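Long-range contacts in nuclease-like protein (Chaetomium thermophilum, PDB 6GRB), which probably cuts four-way DNA junctions and 5'-flaps as a metal-dependent endonuclease, being the fungal form of the junction-resolving enzyme GEN1: residues A[363-368]-A[380-385]; A[367-372]-A[440-445]; A[75-80]-A[115-120]; A[129-134]-A[290-295]. All blocks are in the same frame, centred on the assembly; numbering follows the deposited sequence.

The four contacts fall into two pairs. Interactions 1 and 2 share M367 and R368 and lie in the three-stranded antiparallel sheet of the Gen1 C-terminal domain; their centres are 9 Å apart, and V382 N meets A441 O at 2.8 Å between them. Interactions 3 and 4 belong to the nuclease part of the chain, with centres 14 Å apart, and touch where I75 packs on V134 and F295. Interaction 3 is the one near the metal site: the E120 side chain is about 7 Å from a bound magnesium ion. Interaction 1 lies on the opposite side of the chain's centre, 40 Å from interaction 3 between centres and about 28 Å from the DNA at nearest atoms.

Interaction 1: A[363-368]-A[380-385]; sequences KGISMR and LRVSFI
Strand 364-368 runs antiparallel to strand 380-384, their axes 4.7 Å apart at the closest point. K363 N donates to S383 O (2.8 Å), and S383 N answers to G364 O at the same distance. Further along, S366 N donates to R381 O at 3.0 Å, and R381 N reaches M367 O. I365 faces V382 and R368 faces L380 as non-hydrogen-bonded pairs; the register slips by one between them, a beta bulge in the hairpin that forms two of the three strands of this C-terminal antiparallel sheet. I365 spreads its branches on the face it shares with V382, L380 and R368: CG1, beside the backbone N (chi1 -53°), lies 3.9 Å from V382 CG2, while CG2 touches L380 CB at 3.8 Å. W459 of helix 453-464 packs on I365, L380 and R368 alike. Cutting I365 back to an alanine would probably open a gap between V382, L380 and W459. S366 OG sits 3.2 Å from R381 CG, and M367 CB rests against R381 CB. At the far end K363, bent at chi2 (-67°), crosses I385 at about a right angle, CE 3.7 Å from CG1, and its NZ goes on to a salt bridge with E388.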
loop_
_atom_site.group_PDB
_atom_site.type_symbol
_atom_site.label_atom_id
_atom_site.label_comp_id
_atom_site.label_asym_id
_atom_site.label_seq_id
_atom_site.Cartn_x
_atom_site.Cartn_y
_atom_site.Cartn_z
ATOM N N LYS A 363 23.107 -5.343 20.267
ATOM C CA LYS A 363 23.950 -5.820 21.356
ATOM C C LYS A 363 23.691 -7.276 21.738
ATOM O O LYS A 363 24.596 -7.926 22.264
ATOM C CB LYS A 363 23.775 -4.933 22.587
ATOM C CG LYS A 363 23.847 -3.456 22.266
ATOM C CD LYS A 363 25.237 -3.025 21.800
ATOM C CE LYS A 363 25.220 -1.557 21.377
ATOM N NZ LYS A 363 26.567 -1.054 21.021
ATOM N N GLY A 364 22.502 -7.814 21.489
ATOM C CA GLY A 364 22.236 -9.183 21.892
ATOM C C GLY A 364 20.872 -9.646 21.426
ATOM O O GLY A 364 20.012 -8.850 21.025
ATOM N N ILE A 365 20.697 -10.967 21.485
ATOM C CA ILE A 365 19.445 -11.645 21.187
ATOM C C ILE A 365 19.100 -12.502 22.393
ATOM O O ILE A 365 19.980 -13.137 22.980
ATOM C CB ILE A 365 19.551 -12.512 19.914
ATOM C CG1 ILE A 365 20.087 -11.686 18.745
ATOM C CG2 ILE A 365 18.210 -13.122 19.558
ATOM C CD1 ILE A 365 20.481 -12.541 17.538
ATOM N N SER A 366 17.829 -12.513 22.778
ATOM C CA SER A 366 17.426 -13.201 23.996
ATOM C C SER A 366 16.304 -14.198 23.801
ATOM O O SER A 366 15.993 -14.925 24.754
ATOM C CB SER A 366 17.003 -12.194 25.083
ATOM O OG SER A 366 15.995 -11.311 24.606
ATOM N N MET A 367 15.641 -14.206 22.656
ATOM C CA MET A 367 14.500 -15.084 22.476
ATOM C C MET A 367 14.073 -15.116 21.016
ATOM O O MET A 367 14.625 -14.427 20.202
ATOM C CB MET A 367 13.360 -14.556 23.364
ATOM C CG MET A 367 12.192 -15.478 23.700
ATOM S SD MET A 367 11.017 -14.785 24.879
ATOM C CE MET A 367 11.959 -13.378 25.345
ATOM N N ARG A 368 13.079 -15.957 20.749
ATOM C CA ARG A 368 12.500 -16.140 19.431
ATOM C C ARG A 368 11.013 -16.406 19.627
ATOM O O ARG A 368 10.600 -16.929 20.663
ATOM C CB ARG A 368 13.161 -17.314 18.708
ATOM C CG ARG A 368 12.237 -18.054 17.755
ATOM C CD ARG A 368 12.998 -18.593 16.554
ATOM N NE ARG A 368 12.106 -19.189 15.565
ATOM C CZ ARG A 368 12.514 -19.730 14.421
ATOM N NH1 ARG A 368 13.805 -19.752 14.119
ATOM N NH2 ARG A 368 11.632 -20.250 13.579
ATOM N N LEU A 380 13.264 -12.297 16.283
ATOM C CA LEU A 380 14.261 -12.426 17.331
ATOM C C LEU A 380 14.211 -11.190 18.221
ATOM O O LEU A 380 14.046 -10.063 17.731
ATOM C CB LEU A 380 15.662 -12.621 16.732
ATOM C CG LEU A 380 15.932 -13.952 15.998
ATOM C CD1 LEU A 380 17.366 -14.044 15.504
ATOM C CD2 LEU A 380 15.610 -15.124 16.901
ATOM N N ARG A 381 14.327 -11.410 19.527
ATOM C CA ARG A 381 14.284 -10.334 20.516
ATOM C C ARG A 381 15.665 -9.701 20.603
ATOM O O ARG A 381 16.608 -10.322 21.101
ATOM C CB ARG A 381 13.856 -10.883 21.878
ATOM C CG ARG A 381 13.668 -9.841 22.941
ATOM C CD ARG A 381 12.457 -8.985 22.646
ATOM N NE ARG A 381 12.016 -8.265 23.837
ATOM C CZ ARG A 381 11.023 -7.377 23.861
ATOM N NH1 ARG A 381 10.357 -7.093 22.744
ATOM N NH2 ARG A 381 10.702 -6.764 25.002
ATOM N N VAL A 382 15.810 -8.500 20.057
ATOM C CA VAL A 382 17.120 -7.863 20.031
ATOM C C VAL A 382 17.285 -6.626 20.898
ATOM O O VAL A 382 16.376 -5.807 21.034
ATOM C CB VAL A 382 17.531 -7.503 18.589
ATOM C CG1 VAL A 382 18.841 -6.730 18.588
ATOM C CG2 VAL A 382 17.645 -8.760 17.739
ATOM N N SER A 383 18.489 -6.478 21.440
ATOM C CA SER A 383 18.871 -5.364 22.292
ATOM C C SER A 383 19.695 -4.389 21.499
ATOM O O SER A 383 20.377 -4.773 20.586
ATOM C CB SER A 383 19.671 -5.826 23.508
ATOM O OG SER A 383 20.900 -6.404 23.150
ATOM N N PHE A 384 19.660 -3.132 21.904
ATOM C CA PHE A 384 20.315 -2.023 21.218
ATOM C C PHE A 384 20.250 -0.796 22.124
ATOM O O PHE A 384 19.462 -0.746 23.077
ATOM C CB PHE A 384 19.655 -1.730 19.861
ATOM C CG PHE A 384 18.186 -1.407 19.954
ATOM C CD1 PHE A 384 17.238 -2.414 19.958
ATOM C CD2 PHE A 384 17.751 -0.094 20.036
ATOM C CE1 PHE A 384 15.886 -2.121 20.048
ATOM C CE2 PHE A 384 16.399 0.201 20.124
ATOM C CZ PHE A 384 15.469 -0.822 20.128
ATOM N N ILE A 385 21.083 0.198 21.818
ATOM C CA ILE A 385 21.130 1.435 22.589
ATOM C C ILE A 385 20.446 2.524 21.755
ATOM O O ILE A 385 21.041 2.990 20.771
ATOM C CB ILE A 385 22.566 1.836 22.960
ATOM C CG1 ILE A 385 23.320 0.665 23.615
ATOM C CG2 ILE A 385 22.551 3.067 23.885
ATOM C CD1 ILE A 385 23.003 0.445 25.089
#

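Interaction 2: A[367-372]-A[440-445]; sequences MRREHF and LAWVPE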
loop_
_atom_site.group_PDB
_atom_site.type_symbol
_atom_site.label_atom_id
_atom_site.label_comp_id
_atom_site.label_asym_id
_atom_site.label_seq_id
_atom_site.Cartn_x
_atom_site.Cartn_y
_atom_site.Cartn_z
ATOM N N MET A 367 15.641 -14.206 22.656
ATOM C CA MET A 367 14.500 -15.084 22.476
ATOM C C MET A 367 14.073 -15.116 21.016
ATOM O O MET A 367 14.625 -14.427 20.202
ATOM C CB MET A 367 13.360 -14.556 23.364
ATOM C CG MET A 367 12.192 -15.478 23.700
ATOM S SD MET A 367 11.017 -14.785 24.879
ATOM C CE MET A 367 11.959 -13.378 25.345
ATOM N N ARG A 368 13.079 -15.957 20.749
ATOM C CA ARG A 368 12.500 -16.140 19.431
ATOM C C ARG A 368 11.013 -16.406 19.627
ATOM O O ARG A 368 10.600 -16.929 20.663
ATOM C CB ARG A 368 13.161 -17.314 18.708
ATOM C CG ARG A 368 12.237 -18.054 17.755
ATOM C CD ARG A 368 12.998 -18.593 16.554
ATOM N NE ARG A 368 12.106 -19.189 15.565
ATOM C CZ ARG A 368 12.514 -19.730 14.421
ATOM N NH1 ARG A 368 13.805 -19.752 14.119
ATOM N NH2 ARG A 368 11.632 -20.250 13.579
ATOM N N ARG A 369 10.212 -16.046 18.634
ATOM C CA ARG A 369 8.774 -16.222 18.703
ATOM C C ARG A 369 8.232 -16.213 17.284
ATOM O O ARG A 369 8.847 -15.673 16.361
ATOM C CB ARG A 369 8.099 -15.112 19.530
ATOM C CG ARG A 369 7.959 -13.784 18.769
ATOM C CD ARG A 369 7.042 -12.797 19.472
ATOM N NE ARG A 369 6.806 -11.613 18.650
ATOM C CZ ARG A 369 6.003 -10.599 18.970
ATOM N NH1 ARG A 369 5.854 -9.585 18.142
ATOM N NH2 ARG A 369 5.346 -10.600 20.116
ATOM N N GLU A 370 7.061 -16.796 17.134
ATOM C CA GLU A 370 6.316 -16.751 15.886
ATOM C C GLU A 370 4.919 -16.290 16.289
ATOM O O GLU A 370 4.010 -17.091 16.498
ATOM C CB GLU A 370 6.338 -18.104 15.173
ATOM C CG GLU A 370 7.749 -18.601 14.858
ATOM C CD GLU A 370 7.747 -19.946 14.156
ATOM O OE1 GLU A 370 6.662 -20.320 13.647
ATOM O OE2 GLU A 370 8.807 -20.641 14.124
ATOM N N HIS A 371 4.773 -14.985 16.438
ATOM C CA HIS A 371 3.562 -14.382 16.963
ATOM C C HIS A 371 2.505 -14.270 15.865
ATOM O O HIS A 371 2.827 -14.073 14.689
ATOM C CB HIS A 371 3.905 -13.006 17.537
ATOM C CG HIS A 371 2.826 -12.405 18.372
ATOM N ND1 HIS A 371 2.104 -11.304 17.965
ATOM C CD2 HIS A 371 2.348 -12.744 19.595
ATOM C CE1 HIS A 371 1.219 -10.995 18.897
ATOM N NE2 HIS A 371 1.350 -11.851 19.900
ATOM N N PHE A 372 1.229 -14.396 16.258
ATOM C CA PHE A 372 0.138 -14.398 15.282
ATOM C C PHE A 372 -0.033 -13.057 14.583
ATOM O O PHE A 372 -0.708 -13.005 13.550
ATOM C CB PHE A 372 -1.194 -14.781 15.937
ATOM C CG PHE A 372 -1.673 -13.787 16.970
ATOM C CD1 PHE A 372 -2.379 -12.646 16.595
ATOM C CD2 PHE A 372 -1.419 -14.001 18.319
ATOM C CE1 PHE A 372 -2.796 -11.736 17.530
ATOM C CE2 PHE A 372 -1.851 -13.107 19.268
ATOM C CZ PHE A 372 -2.538 -11.969 18.878
ATOM N N LEU A 440 14.757 -3.066 23.885
ATOM C CA LEU A 440 14.487 -4.342 23.238
ATOM C C LEU A 440 13.441 -4.154 22.153
ATOM O O LEU A 440 12.480 -3.407 22.339
ATOM C CB LEU A 440 13.992 -5.401 24.239
ATOM C CG LEU A 440 14.877 -5.841 25.408
ATOM C CD1 LEU A 440 14.230 -6.995 26.122
ATOM C CD2 LEU A 440 16.270 -6.233 24.953
ATOM N N ALA A 441 13.621 -4.843 21.032
ATOM C CA ALA A 441 12.652 -4.849 19.948
ATOM C C ALA A 441 12.573 -6.238 19.331
ATOM O O ALA A 441 13.546 -6.997 19.349
ATOM C CB ALA A 441 13.025 -3.838 18.865
ATOM N N TRP A 442 11.410 -6.563 18.775
ATOM C CA TRP A 442 11.243 -7.765 17.966
ATOM C C TRP A 442 11.518 -7.427 16.503
ATOM O O TRP A 442 10.833 -6.578 15.914
ATOM C CB TRP A 442 9.841 -8.357 18.113
ATOM C CG TRP A 442 9.544 -8.996 19.435
ATOM C CD1 TRP A 442 8.743 -8.501 20.415
ATOM C CD2 TRP A 442 10.010 -10.269 19.906
ATOM N NE1 TRP A 442 8.692 -9.371 21.475
ATOM C CE2 TRP A 442 9.459 -10.467 21.186
ATOM C CE3 TRP A 442 10.839 -11.258 19.369
ATOM C CZ2 TRP A 442 9.709 -11.615 21.939
ATOM C CZ3 TRP A 442 11.082 -12.397 20.104
ATOM C CH2 TRP A 442 10.527 -12.566 21.381
ATOM N N VAL A 443 12.508 -8.095 15.916
ATOM C CA VAL A 443 12.874 -7.860 14.518
ATOM C C VAL A 443 12.796 -9.184 13.767
ATOM O O VAL A 443 13.210 -10.224 14.311
ATOM C CB VAL A 443 14.265 -7.211 14.410
ATOM C CG1 VAL A 443 14.638 -6.978 12.958
ATOM C CG2 VAL A 443 14.283 -5.899 15.182
ATOM N N PRO A 444 12.237 -9.200 12.551
ATOM C CA PRO A 444 12.129 -10.468 11.792
ATOM C C PRO A 444 13.481 -11.130 11.578
ATOM O O PRO A 444 14.450 -10.486 11.174
ATOM C CB PRO A 444 11.493 -10.032 10.466
ATOM C CG PRO A 444 10.658 -8.827 10.853
ATOM C CD PRO A 444 11.429 -8.121 11.947
ATOM N N GLU A 445 13.528 -12.440 11.845
ATOM C CA GLU A 445 14.784 -13.192 11.830
ATOM C C GLU A 445 15.520 -13.062 10.495
ATOM O O GLU A 445 16.756 -13.006 10.468
ATOM C CB GLU A 445 14.517 -14.673 12.153
ATOM C CG GLU A 445 15.755 -15.530 12.222
ATOM C CD GLU A 445 15.435 -17.010 12.420
ATOM O OE1 GLU A 445 14.328 -17.429 12.026
ATOM O OE2 GLU A 445 16.285 -17.768 12.964
#
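R369 lies along the face of W442, and its side chain can be followed across the indole atom by atom. CB starts over the far rim of the six-membered ring, 4.0 Å from CH2. CG, which takes the position between the backbone N and the carbonyl carbon (chi1 77°), comes down on CZ3 at 3.7 Å. The chain then runs extended from CG to NE, bringing CD over the middle of the benzene ring as a CH-pi contact, 3.7 Å from its centroid. NE follows over the ring fusion, nearest CD2. CZ ends above the five-membered ring, 3.8 Å from that centroid and 10° off its normal, while NH1 and NH2 spread over CD1 and NE1. Guanidinium and indole are stacked, planes 2° apart; with CZ over the five-membered ring the contact is also cation-pi.

The two residues come from the outer strands of the three-stranded antiparallel sheet, 364-371 and 439-444, and meet over the strand between them, 377-384. That middle strand supplies E379, whose carboxylate holds R369 NE in a salt bridge, and R381, a second cation-pi partner of W442. H371 CB lies against the opposite face of the R369 guanidinium, offset toward its rim. M367 SD approaches the W442 ring at its edge, 5.5 Å from the six-membered centroid, a Met-aromatic contact. R368 turns the other way: NH2 bonds E370 OE2 in its guanidinium plane (2.9 Å), whereas E445 OE1 stands well out of that plane, 3.2 Å from NH1, attracted by charge alone.

Interaction 3: A[75-80]-A[115-120]; sequences IFVFDG and HDAPGE
V77 and F78 pair in parallel with H115 and D116, and four backbone bonds fasten the two segments. H115 N gives to F76 O (2.9 Å), F78 N to H115 O, and A117 N to F78 O; beyond the strands, G80 N reaches G119 O at 2.6 Å. G80 CA is 3.2 Å from A117 O and close to P118 O as well, and a side chain on this residue would run into both carbonyls.

On one face, I75 CD1 packs 3.7 Å from H115 CB, and V77 CG1 touches A117 CB at 3.9 Å. On the other, D116 OD1 sits 3.8 Å from F78 CB, while H115 O comes near the edge of the F78 ring, close to its plane.

Helices fix the next shell. H115, its CG anti to the backbone N (chi1 175°), extends to E124 of helix 121-130, which takes a hydrogen bond from NE2. K104, from helix 104-109, pairs with D116 and makes a cation-pi contact with F78. Strand 113-116 forms one edge of the central sheet of the PIN-like nuclease core, and E120 is the N-cap of helix 121-130.

D79 OD2 passes over E120 CA at 3.5 Å and accepts a hydrogen bond from A121 N, while Y276 holds the E120 carboxylate. A carboxylate receiving an amide at that helix start is likely to help place E122, a metal ligand seen in this protein, at the metal site.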
loop_
_atom_site.group_PDB
_atom_site.type_symbol
_atom_site.label_atom_id
_atom_site.label_comp_id
_atom_site.label_asym_id
_atom_site.label_seq_id
_atom_site.Cartn_x
_atom_site.Cartn_y
_atom_site.Cartn_z
ATOM N N ILE A 75 6.810 4.043 -2.424
ATOM C CA ILE A 75 6.657 5.221 -3.280
ATOM C C ILE A 75 5.235 5.750 -3.086
ATOM O O ILE A 75 4.249 5.039 -3.331
ATOM C CB ILE A 75 7.007 4.940 -4.755
ATOM C CG1 ILE A 75 6.859 6.207 -5.593
ATOM C CG2 ILE A 75 6.172 3.838 -5.343
ATOM C CD1 ILE A 75 7.694 6.206 -6.874
ATOM N N PHE A 76 5.140 6.986 -2.589
ATOM C CA PHE A 76 3.868 7.617 -2.257
ATOM C C PHE A 76 3.371 8.424 -3.450
ATOM O O PHE A 76 4.063 9.335 -3.896
ATOM C CB PHE A 76 4.032 8.526 -1.042
ATOM C CG PHE A 76 4.362 7.794 0.211
ATOM C CD1 PHE A 76 3.364 7.397 1.067
ATOM C CD2 PHE A 76 5.680 7.525 0.545
ATOM C CE1 PHE A 76 3.668 6.725 2.235
ATOM C CE2 PHE A 76 5.994 6.875 1.697
ATOM C CZ PHE A 76 4.989 6.462 2.540
ATOM N N VAL A 77 2.173 8.126 -3.946
ATOM C CA VAL A 77 1.706 8.700 -5.207
ATOM C C VAL A 77 0.625 9.751 -4.934
ATOM O O VAL A 77 -0.358 9.478 -4.243
ATOM C CB VAL A 77 1.206 7.603 -6.168
ATOM C CG1 VAL A 77 0.842 8.211 -7.562
ATOM C CG2 VAL A 77 2.251 6.477 -6.279
ATOM N N PHE A 78 0.811 10.938 -5.494
ATOM C CA PHE A 78 -0.061 12.095 -5.346
ATOM C C PHE A 78 -0.841 12.303 -6.637
ATOM O O PHE A 78 -0.313 12.087 -7.731
ATOM C CB PHE A 78 0.759 13.370 -5.005
ATOM C CG PHE A 78 1.431 13.323 -3.641
ATOM C CD1 PHE A 78 2.580 12.544 -3.437
ATOM C CD2 PHE A 78 0.902 14.030 -2.571
ATOM C CE1 PHE A 78 3.189 12.472 -2.185
ATOM C CE2 PHE A 78 1.486 13.975 -1.315
ATOM C CZ PHE A 78 2.636 13.190 -1.102
ATOM N N ASP A 79 -2.095 12.730 -6.501
ATOM C CA ASP A 79 -2.942 12.946 -7.661
ATOM C C ASP A 79 -2.442 14.132 -8.474
ATOM O O ASP A 79 -1.791 15.041 -7.959
ATOM C CB ASP A 79 -4.389 13.184 -7.239
ATOM C CG ASP A 79 -5.126 11.901 -6.945
ATOM O OD1 ASP A 79 -5.006 11.406 -5.799
ATOM O OD2 ASP A 79 -5.835 11.376 -7.838
ATOM N N GLY A 80 -2.727 14.096 -9.766
ATOM C CA GLY A 80 -2.445 15.202 -10.645
ATOM C C GLY A 80 -3.727 15.765 -11.232
ATOM O O GLY A 80 -4.841 15.325 -10.901
ATOM N N HIS A 115 5.964 10.752 -5.588
ATOM C CA HIS A 115 5.743 10.720 -7.027
ATOM C C HIS A 115 4.404 11.396 -7.300
ATOM O O HIS A 115 3.386 11.033 -6.691
ATOM C CB HIS A 115 5.780 9.262 -7.507
ATOM C CG HIS A 115 5.457 9.068 -8.955
ATOM N ND1 HIS A 115 6.139 9.698 -9.966
ATOM C CD2 HIS A 115 4.559 8.254 -9.562
ATOM C CE1 HIS A 115 5.661 9.307 -11.135
ATOM N NE2 HIS A 115 4.692 8.437 -10.916
ATOM N N ASP A 116 4.400 12.391 -8.186
ATOM C CA ASP A 116 3.164 13.062 -8.577
ATOM C C ASP A 116 2.677 12.405 -9.858
ATOM O O ASP A 116 3.350 12.479 -10.884
ATOM C CB ASP A 116 3.384 14.558 -8.756
ATOM C CG ASP A 116 4.030 15.194 -7.532
ATOM O OD1 ASP A 116 3.288 15.634 -6.616
ATOM O OD2 ASP A 116 5.294 15.223 -7.462
ATOM N N ALA A 117 1.537 11.716 -9.782
ATOM C CA ALA A 117 0.912 11.173 -10.981
ATOM C C ALA A 117 0.444 12.319 -11.876
ATOM O O ALA A 117 0.149 13.408 -11.390
ATOM C CB ALA A 117 -0.277 10.286 -10.615
ATOM N N PRO A 118 0.370 12.113 -13.191
ATOM C CA PRO A 118 -0.208 13.176 -14.031
ATOM C C PRO A 118 -1.704 13.319 -13.825
ATOM O O PRO A 118 -2.210 14.447 -13.806
ATOM C CB PRO A 118 0.140 12.732 -15.456
ATOM C CG PRO A 118 0.231 11.236 -15.355
ATOM C CD PRO A 118 0.802 10.948 -13.985
ATOM N N GLY A 119 -2.426 12.209 -13.657
ATOM C CA GLY A 119 -3.843 12.259 -13.370
ATOM C C GLY A 119 -4.225 11.606 -12.059
ATOM O O GLY A 119 -3.738 11.980 -10.983
ATOM N N GLU A 120 -5.095 10.611 -12.137
ATOM C CA GLU A 120 -5.489 9.882 -10.940
ATOM C C GLU A 120 -4.348 9.051 -10.389
ATOM O O GLU A 120 -3.696 8.300 -11.122
ATOM C CB GLU A 120 -6.673 8.985 -11.232
ATOM C CG GLU A 120 -7.878 9.798 -11.533
ATOM C CD GLU A 120 -9.022 8.927 -11.889
ATOM O OE1 GLU A 120 -8.754 7.718 -12.070
ATOM O OE2 GLU A 120 -10.169 9.437 -11.949
#

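Interaction 4: A[129-134]-A[290-295]; sequences EQQGIV and RLRQEF
The Schellman motif that ends helix 121-130 brings Q131 and I133 against R292 and F295 at the close of helix 285-294. G132 takes a positive phi (86°), and its N bonds back to E129 O at 3.1 Å. The turn presents Q131 O to the edge of the R292 guanidinium: R292 NH1 donates to Q131 O at 2.7 Å, arriving nearly in line with the carbonyl though bent at the hydrogen (147°), and NH2 adds a weak bond at 3.1 Å. E289 holds R292 NE by a salt bridge, which probably helps set the rotation of the group.

I133 packs beside it. Its CD1 lies 3.7 Å from R292 CG and faces one side of the guanidinium, offset toward the rim. CG2, anti to the backbone N while CG1 sits beside it (chi1 -50°), meets F295 CD2 at 3.8 Å and L291 CB. Replacing I133 with a glycine would probably leave a gap between L291, R292 CG and F295. I133 O comes to the edge of the F295 ring, 3.3 Å from CE2, and V134 CG1 touches the same carbon. L291 packs on H115 of strand 113-116, and F295 on T113 of the same strand and I75 of strand 73-78, joining the helix end to the central sheet. A positive guanidinium at a helix C-terminal carbonyl is probably favoured by the helix dipole.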
loop_
_atom_site.group_PDB
_atom_site.type_symbol
_atom_site.label_atom_id
_atom_site.label_comp_id
_atom_site.label_asym_id
_atom_site.label_seq_id
_atom_site.Cartn_x
_atom_site.Cartn_y
_atom_site.Cartn_z
ATOM N N GLU A 129 2.945 -0.718 -11.092
ATOM C CA GLU A 129 3.065 -2.132 -10.772
ATOM C C GLU A 129 3.170 -2.982 -12.034
ATOM O O GLU A 129 3.978 -3.914 -12.085
ATOM C CB GLU A 129 1.886 -2.594 -9.904
ATOM C CG GLU A 129 1.692 -4.078 -9.976
ATOM C CD GLU A 129 0.552 -4.599 -9.137
ATOM O OE1 GLU A 129 -0.303 -3.816 -8.704
ATOM O OE2 GLU A 129 0.501 -5.819 -8.909
ATOM N N GLN A 130 2.393 -2.677 -13.074
ATOM C CA GLN A 130 2.493 -3.507 -14.263
ATOM C C GLN A 130 3.761 -3.216 -15.072
ATOM O O GLN A 130 4.204 -4.086 -15.828
ATOM C CB GLN A 130 1.207 -3.388 -15.102
ATOM C CG GLN A 130 1.014 -2.167 -15.972
ATOM C CD GLN A 130 -0.457 -2.046 -16.487
ATOM O OE1 GLN A 130 -1.208 -3.054 -16.561
ATOM N NE2 GLN A 130 -0.872 -0.809 -16.827
ATOM N N GLN A 131 4.389 -2.056 -14.885
ATOM C CA GLN A 131 5.720 -1.768 -15.413
ATOM C C GLN A 131 6.854 -2.291 -14.524
ATOM O O GLN A 131 8.026 -2.172 -14.891
ATOM C CB GLN A 131 5.880 -0.261 -15.613
ATOM C CG GLN A 131 4.970 0.275 -16.694
ATOM C CD GLN A 131 5.309 -0.329 -18.051
ATOM O OE1 GLN A 131 6.479 -0.426 -18.417
ATOM N NE2 GLN A 131 4.298 -0.774 -18.779
ATOM N N GLY A 132 6.554 -2.853 -13.366
ATOM C CA GLY A 132 7.604 -3.433 -12.550
ATOM C C GLY A 132 8.311 -2.470 -11.622
ATOM O O GLY A 132 9.271 -2.876 -10.956
ATOM N N ILE A 133 7.868 -1.209 -11.557
ATOM C CA ILE A 133 8.449 -0.257 -10.620
ATOM C C ILE A 133 8.168 -0.683 -9.176
ATOM O O ILE A 133 8.995 -0.468 -8.284
ATOM C CB ILE A 133 7.913 1.156 -10.923
ATOM C CG1 ILE A 133 8.068 1.473 -12.406
ATOM C CG2 ILE A 133 8.633 2.210 -10.095
ATOM C CD1 ILE A 133 9.518 1.555 -12.858
ATOM N N VAL A 134 6.996 -1.281 -8.923
ATOM C CA VAL A 134 6.590 -1.715 -7.590
ATOM C C VAL A 134 5.954 -3.098 -7.681
ATOM O O VAL A 134 5.535 -3.541 -8.747
ATOM C CB VAL A 134 5.597 -0.747 -6.880
ATOM C CG1 VAL A 134 6.188 0.635 -6.751
ATOM C CG2 VAL A 134 4.218 -0.733 -7.580
ATOM N N ARG A 290 12.954 6.900 -15.921
ATOM C CA ARG A 290 13.537 7.626 -14.791
ATOM C C ARG A 290 13.324 6.863 -13.484
ATOM O O ARG A 290 14.271 6.627 -12.722
ATOM C CB ARG A 290 12.935 9.034 -14.701
ATOM C CG ARG A 290 13.598 9.948 -13.663
ATOM C CD ARG A 290 13.147 11.406 -13.797
ATOM N NE ARG A 290 11.711 11.530 -13.536
ATOM C CZ ARG A 290 11.141 11.299 -12.346
ATOM N NH1 ARG A 290 11.883 10.936 -11.286
ATOM N NH2 ARG A 290 9.821 11.432 -12.208
ATOM N N LEU A 291 12.081 6.448 -13.218
ATOM C CA LEU A 291 11.797 5.727 -11.980
ATOM C C LEU A 291 12.575 4.421 -11.893
ATOM O O LEU A 291 12.956 3.990 -10.795
ATOM C CB LEU A 291 10.297 5.454 -11.870
ATOM C CG LEU A 291 9.430 6.718 -11.781
ATOM C CD1 LEU A 291 7.941 6.369 -11.639
ATOM C CD2 LEU A 291 9.916 7.582 -10.641
ATOM N N ARG A 292 12.829 3.785 -13.038
ATOM C CA ARG A 292 13.534 2.513 -13.030
ATOM C C ARG A 292 14.954 2.663 -12.509
ATOM O O ARG A 292 15.453 1.781 -11.817
ATOM C CB ARG A 292 13.531 1.913 -14.422
ATOM C CG ARG A 292 12.697 0.648 -14.513
ATOM C CD ARG A 292 12.848 -0.030 -15.867
ATOM N NE ARG A 292 11.630 0.047 -16.663
ATOM C CZ ARG A 292 10.553 -0.686 -16.384
ATOM N NH1 ARG A 292 10.609 -1.509 -15.323
ATOM N NH2 ARG A 292 9.436 -0.606 -17.137
ATOM N N GLN A 293 15.611 3.777 -12.794
ATOM C CA GLN A 293 16.968 3.967 -12.299
ATOM C C GLN A 293 17.008 4.618 -10.925
ATOM O O GLN A 293 17.995 4.448 -10.200
ATOM C CB GLN A 293 17.777 4.816 -13.291
ATOM N N GLU A 294 15.958 5.338 -10.538
ATOM C CA GLU A 294 16.010 6.168 -9.351
ATOM C C GLU A 294 15.186 5.633 -8.178
ATOM O O GLU A 294 15.367 6.100 -7.049
ATOM C CB GLU A 294 15.586 7.607 -9.719
ATOM C CG GLU A 294 16.633 8.299 -10.633
ATOM C CD GLU A 294 16.287 9.742 -11.047
ATOM O OE1 GLU A 294 16.997 10.309 -11.925
ATOM O OE2 GLU A 294 15.308 10.309 -10.511
ATOM N N PHE A 295 14.314 4.658 -8.390
ATOM C CA PHE A 295 13.577 4.097 -7.273
ATOM C C PHE A 295 13.853 2.593 -7.235
ATOM O O PHE A 295 13.828 1.951 -8.288
ATOM C CB PHE A 295 12.069 4.379 -7.389
ATOM C CG PHE A 295 11.245 3.596 -6.409
ATOM C CD1 PHE A 295 11.211 3.953 -5.073
ATOM C CD2 PHE A 295 10.523 2.485 -6.823
ATOM C CE1 PHE A 295 10.490 3.219 -4.172
ATOM C CE2 PHE A 295 9.795 1.739 -5.930
ATOM C CZ PHE A 295 9.770 2.105 -4.593
#